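Local structure of probable adhesion protein (Pseudomonas aeruginosa PAO1, 6R3Z) at residues 18-23 with 28-33; 201-206 with 231-236. The protein binds a divalent metal ion, here nickel, and probably serves as the periplasmic solute-binding component of a ferrous iron transport system. All blocks are in the same frame, centred on the assembly; numbering follows the deposited sequence.

Contact 1: 18-23 with 28-33; sequences SYVSNI and AEVVPL
Val-30 overlaps two consecutive helix residues with its branched end, laying its methyls against the side chains of Val-20 and Ser-21. Two approaches of equal length define the contact: Val-30 CG2 lies 3.7 Å from Val-20 CG1 and also 3.7 Å from Ser-21 OG. The other branch follows closely, Val-30 CG1 standing 4.0 Å from Val-20 CG1, so one methyl of Val-20 meets both methyls of its partner. That methyl is the branch of Val-20 anti to the backbone N (chi1 175°), a torsion that points CG1 of Val-20 at Val-30. The backbones stay well separated, the closest CA pair being Ser-21 and Val-30 at 6.4 Å, consistent with a contact in which the close approaches run between side-chain atoms. Ser-21 OG approaches the valine although its polar partner lies a turn earlier on its own helix, where it hydrogen-bonds to the carbonyl oxygen of Tyr-17. Val-20 itself also packs on Ile-9 and Ile-11 of strand 8-11, which pairs in parallel with strand 29-32. Helix 14-24 is thus laid on the sheet as the crossover of a beta-alpha-beta unit. With 122 Å² buried in total and apolar methyls supplying most of the touching atoms, the chemistry implies a small contact held by van der Waals packing, in which the one polar atom is satisfied within its own helix.

Contact 2: 201-206 with 231-236; sequences IEPSPS and STYVET. With EDO (1,2-ethanediol), chain D.
The two backbones keep well apart, Glu-202 and Ser-231 forming the closest CA pair at 8.2 Å, and a type I beta turn from Ser-231 to Val-234 carries Tyr-233 toward the loop 201-204. With its CG between the backbone N and the carbonyl carbon (chi1 63°), Tyr-233 directs its ring at Pro-203, whose CG sits 4.2 Å from the ring centroid and 29° off the normal, an off-centre CH-pi contact. The pyrrolidine meets the hydroxyl end of the ring obliquely, with Pro-203 CD 3.3 Å from Tyr-233 OH. Glu-202 adds its aliphatic part, CG lying 4.0 Å from Tyr-233 CE2, while its carboxylate plane is turned 38° from the ring. A 1,2-ethanediol, probably from the crystallisation liquor, joins Glu-202 and Pro-203 by hydrogen bonds, O1 donating to Glu-202 OE2 (2.8 Å) and O2 to Pro-203 O (3.1 Å), and lays its C1 3.6 Å from Tyr-233 CD2. Beyond the pair, the ring also touches Ile-176, next to metal-binding His-177, and Val-195, while Pro-203 rests on Pro-197. The contact therefore joins the loop leading into helix 205-217, which Ser-204 N-caps, to the turn that opens helix 234-241, with strand 220-226 between those helices in sequence.

Overall arrangement
Contact 1 closes before contact 2 opens along the chain, and the two lie on opposite sides of its centre, their own centres 35 Å apart and their nearest atoms about 21 Å apart. Each lies in a different half of the chain, beside its own four-stranded parallel sheet of 2-1-3-4 order; only contact 1 includes a strand of it, the edge strand 29-32. Contact 2 is the nearer to the metal site, though it does not touch the metal: the side chain of Tyr-233 is about 12 Å from the nickel ion. His-41, His-66 and His-111 of the first half and His-177, His-199 and His-250 of the second bind the nickel, so the metal lies between two lobes, as fits a solute-binding protein of this family.

Contact 1: 18-23 with 28-33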
loop_
_atom_site.group_PDB
_atom_site.type_symbol
_atom_site.label_atom_id
_atom_site.label_comp_id
_atom_site.label_asym_id
_atom_site.label_seq_id
_atom_site.Cartn_x
_atom_site.Cartn_y
_atom_site.Cartn_z
ATOM N N SER A 18 -7.036 -0.649 -8.170
ATOM C CA SER A 18 -6.593 -1.882 -8.853
ATOM C C SER A 18 -7.391 -3.110 -8.402
ATOM O O SER A 18 -7.872 -3.874 -9.255
ATOM C CB SER A 18 -5.094 -2.100 -8.663
ATOM O OG SER A 18 -4.333 -1.177 -9.429
ATOM N N TYR A 19 -7.607 -3.262 -7.078
ATOM C CA TYR A 19 -8.371 -4.401 -6.562
ATOM C C TYR A 19 -9.787 -4.372 -7.136
ATOM O O TYR A 19 -10.209 -5.351 -7.727
ATOM C CB TYR A 19 -8.502 -4.383 -5.034
ATOM C CG TYR A 19 -7.251 -4.405 -4.178
ATOM C CD1 TYR A 19 -6.009 -4.752 -4.714
ATOM C CD2 TYR A 19 -7.309 -4.068 -2.826
ATOM C CE1 TYR A 19 -4.855 -4.759 -3.915
ATOM C CE2 TYR A 19 -6.165 -4.040 -2.034
ATOM C CZ TYR A 19 -4.948 -4.411 -2.570
ATOM O OH TYR A 19 -3.856 -4.360 -1.732
ATOM N N VAL A 20 -10.530 -3.251 -6.935
ATOM C CA VAL A 20 -11.941 -3.178 -7.335
ATOM C C VAL A 20 -12.109 -3.345 -8.865
ATOM O O VAL A 20 -12.958 -4.137 -9.289
ATOM C CB VAL A 20 -12.628 -1.909 -6.753
ATOM C CG1 VAL A 20 -14.061 -1.766 -7.263
ATOM C CG2 VAL A 20 -12.609 -1.953 -5.208
ATOM N N SER A 21 -11.277 -2.660 -9.680
ATOM C CA SER A 21 -11.350 -2.782 -11.154
ATOM C C SER A 21 -11.180 -4.252 -11.602
ATOM O O SER A 21 -11.923 -4.726 -12.456
ATOM C CB SER A 21 -10.274 -1.921 -11.818
ATOM O OG SER A 21 -10.509 -0.557 -11.523
ATOM N N ASN A 22 -10.216 -4.973 -11.000
ATOM C CA ASN A 22 -9.998 -6.385 -11.349
ATOM C C ASN A 22 -11.149 -7.280 -10.897
ATOM O O ASN A 22 -11.486 -8.231 -11.604
ATOM C CB ASN A 22 -8.654 -6.873 -10.853
ATOM C CG ASN A 22 -7.581 -6.517 -11.852
ATOM O OD1 ASN A 22 -7.402 -7.220 -12.857
ATOM N ND2 ASN A 22 -6.855 -5.414 -11.613
ATOM N N ILE A 23 -11.782 -6.945 -9.759
ATOM C CA ILE A 23 -12.929 -7.690 -9.253
ATOM C C ILE A 23 -14.185 -7.467 -10.152
ATOM O O ILE A 23 -14.859 -8.428 -10.475
ATOM C CB ILE A 23 -13.242 -7.334 -7.780
ATOM C CG1 ILE A 23 -12.097 -7.784 -6.819
ATOM C CG2 ILE A 23 -14.592 -7.941 -7.335
ATOM C CD1 ILE A 23 -12.117 -7.085 -5.467
ATOM N N ALA A 28 -19.382 -2.844 -13.145
ATOM C CA ALA A 28 -19.613 -1.738 -12.205
ATOM C C ALA A 28 -18.671 -0.591 -12.550
ATOM O O ALA A 28 -17.742 -0.786 -13.343
ATOM C CB ALA A 28 -19.359 -2.210 -10.772
ATOM N N GLU A 29 -18.902 0.598 -11.969
ATOM C CA GLU A 29 -18.031 1.760 -12.176
ATOM C C GLU A 29 -17.150 1.952 -10.913
ATOM O O GLU A 29 -17.649 1.846 -9.778
ATOM C CB GLU A 29 -18.851 3.041 -12.422
ATOM C CG GLU A 29 -19.614 3.091 -13.737
ATOM C CD GLU A 29 -20.274 4.443 -13.921
ATOM O OE1 GLU A 29 -21.384 4.637 -13.375
ATOM O OE2 GLU A 29 -19.665 5.325 -14.566
ATOM N N VAL A 30 -15.853 2.243 -11.109
ATOM C CA VAL A 30 -14.913 2.445 -9.991
ATOM C C VAL A 30 -14.582 3.934 -9.969
ATOM O O VAL A 30 -14.081 4.466 -10.965
ATOM C CB VAL A 30 -13.636 1.569 -10.128
ATOM C CG1 VAL A 30 -12.776 1.653 -8.862
ATOM C CG2 VAL A 30 -13.987 0.114 -10.455
ATOM N N VAL A 31 -14.880 4.611 -8.842
ATOM C CA VAL A 31 -14.756 6.062 -8.740
ATOM C C VAL A 31 -13.758 6.478 -7.662
ATOM O O VAL A 31 -14.073 6.344 -6.484
ATOM C CB VAL A 31 -16.148 6.753 -8.530
ATOM C CG1 VAL A 31 -16.032 8.278 -8.597
ATOM C CG2 VAL A 31 -17.208 6.243 -9.511
ATOM N N PRO A 32 -12.586 7.058 -8.016
ATOM C CA PRO A 32 -11.658 7.530 -6.972
ATOM C C PRO A 32 -12.265 8.714 -6.224
ATOM O O PRO A 32 -12.896 9.586 -6.843
ATOM C CB PRO A 32 -10.417 7.967 -7.761
ATOM C CG PRO A 32 -10.567 7.302 -9.107
ATOM C CD PRO A 32 -12.038 7.318 -9.356
ATOM N N LEU A 33 -12.117 8.707 -4.893
ATOM C CA LEU A 33 -12.647 9.776 -4.048
ATOM C C LEU A 33 -11.819 11.032 -4.171
ATOM O O LEU A 33 -12.337 12.138 -3.957
ATOM C CB LEU A 33 -12.718 9.333 -2.591
ATOM C CG LEU A 33 -14.122 8.993 -2.068
ATOM C CD1 LEU A 33 -14.703 7.759 -2.785
ATOM C CD2 LEU A 33 -14.077 8.713 -0.564
#

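Contact 2: 201-206 with 231-236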
loop_
_atom_site.group_PDB
_atom_site.type_symbol
_atom_site.label_atom_id
_atom_site.label_comp_id
_atom_site.label_asym_id
_atom_site.label_seq_id
_atom_site.Cartn_x
_atom_site.Cartn_y
_atom_site.Cartn_z
ATOM N N ILE A 201 5.518 11.791 8.619
ATOM C CA ILE A 201 6.100 12.937 9.335
ATOM C C ILE A 201 7.610 12.978 9.116
ATOM O O ILE A 201 8.306 11.987 9.377
ATOM C CB ILE A 201 5.697 12.924 10.847
ATOM C CG1 ILE A 201 4.140 12.909 11.034
ATOM C CG2 ILE A 201 6.331 14.092 11.622
ATOM C CD1 ILE A 201 3.327 13.970 10.216
ATOM N N GLU A 202 8.102 14.118 8.611
ATOM C CA GLU A 202 9.515 14.321 8.335
ATOM C C GLU A 202 10.280 14.396 9.679
ATOM O O GLU A 202 9.805 15.071 10.598
ATOM C CB GLU A 202 9.700 15.627 7.526
ATOM C CG GLU A 202 11.110 15.947 7.053
ATOM C CD GLU A 202 11.210 17.086 6.047
ATOM O OE1 GLU A 202 10.251 17.278 5.263
ATOM O OE2 GLU A 202 12.254 17.779 6.032
ATOM N N PRO A 203 11.464 13.756 9.809
ATOM C CA PRO A 203 12.238 13.916 11.060
ATOM C C PRO A 203 12.798 15.328 11.198
ATOM O O PRO A 203 13.016 16.002 10.196
ATOM C CB PRO A 203 13.398 12.932 10.882
ATOM C CG PRO A 203 13.589 12.833 9.375
ATOM C CD PRO A 203 12.190 12.927 8.814
ATOM N N SER A 204 13.041 15.773 12.435
ATOM C CA SER A 204 13.738 17.026 12.679
ATOM C C SER A 204 15.247 16.780 12.354
ATOM O O SER A 204 15.668 15.598 12.295
ATOM C CB SER A 204 13.630 17.383 14.163
ATOM O OG SER A 204 14.312 16.408 14.943
ATOM N N PRO A 205 16.108 17.844 12.273
ATOM C CA PRO A 205 17.554 17.599 12.101
ATOM C C PRO A 205 18.135 16.719 13.232
ATOM O O PRO A 205 18.920 15.812 12.936
ATOM C CB PRO A 205 18.154 19.006 12.102
ATOM C CG PRO A 205 17.019 19.883 11.598
ATOM C CD PRO A 205 15.819 19.293 12.292
ATOM N N SER A 206 17.703 16.938 14.506
ATOM C CA SER A 206 18.165 16.139 15.664
ATOM C C SER A 206 17.769 14.656 15.553
ATOM O O SER A 206 18.597 13.767 15.801
ATOM C CB SER A 206 17.625 16.715 16.974
ATOM O OG SER A 206 18.262 17.933 17.312
ATOM N N SER A 231 11.936 12.438 -0.302
ATOM C CA SER A 231 12.436 13.404 0.681
ATOM C C SER A 231 13.834 13.883 0.295
ATOM O O SER A 231 14.655 13.090 -0.168
ATOM C CB SER A 231 12.455 12.765 2.067
ATOM O OG SER A 231 11.136 12.549 2.544
ATOM N N THR A 232 14.126 15.167 0.558
ATOM C CA THR A 232 15.399 15.803 0.195
ATOM C C THR A 232 16.622 15.404 1.061
ATOM O O THR A 232 17.742 15.703 0.661
ATOM C CB THR A 232 15.233 17.339 0.170
ATOM O OG1 THR A 232 14.768 17.784 1.445
ATOM C CG2 THR A 232 14.275 17.811 -0.924
ATOM N N TYR A 233 16.425 14.744 2.216
ATOM C CA TYR A 233 17.525 14.371 3.120
ATOM C C TYR A 233 18.119 12.957 2.921
ATOM O O TYR A 233 19.020 12.560 3.673
ATOM C CB TYR A 233 17.080 14.548 4.577
ATOM C CG TYR A 233 15.922 13.656 4.972
ATOM C CD1 TYR A 233 16.138 12.345 5.396
ATOM C CD2 TYR A 233 14.609 14.119 4.923
ATOM C CE1 TYR A 233 15.081 11.523 5.768
ATOM C CE2 TYR A 233 13.545 13.318 5.345
ATOM C CZ TYR A 233 13.785 12.004 5.725
ATOM O OH TYR A 233 12.754 11.180 6.111
ATOM N N VAL A 234 17.604 12.185 1.959
ATOM C CA VAL A 234 18.066 10.814 1.727
ATOM C C VAL A 234 19.566 10.769 1.320
ATOM O O VAL A 234 20.294 9.899 1.811
ATOM C CB VAL A 234 17.125 10.052 0.746
ATOM C CG1 VAL A 234 17.666 8.664 0.422
ATOM C CG2 VAL A 234 15.717 9.941 1.339
ATOM N N GLU A 235 20.037 11.753 0.511
ATOM C CA GLU A 235 21.432 11.845 0.067
ATOM C C GLU A 235 22.365 11.959 1.279
ATOM O O GLU A 235 23.399 11.298 1.313
ATOM C CB GLU A 235 21.615 13.023 -0.901
ATOM C CG GLU A 235 22.910 13.005 -1.696
ATOM C CD GLU A 235 23.059 14.172 -2.655
ATOM O OE1 GLU A 235 22.264 14.261 -3.619
ATOM O OE2 GLU A 235 23.975 14.998 -2.444
ATOM N N THR A 236 21.951 12.741 2.290
ATOM C CA THR A 236 22.665 12.941 3.550
ATOM C C THR A 236 22.794 11.609 4.298
ATOM O O THR A 236 23.892 11.293 4.766
ATOM C CB THR A 236 21.992 14.041 4.386
ATOM O OG1 THR A 236 21.837 15.211 3.571
ATOM C CG2 THR A 236 22.781 14.388 5.655
HETATM C C1 EDO D . 15.109 16.505 7.506
HETATM O O1 EDO D . 15.041 17.528 6.514
HETATM C C2 EDO D . 15.914 17.049 8.700
HETATM O O2 EDO D . 15.132 18.064 9.312
#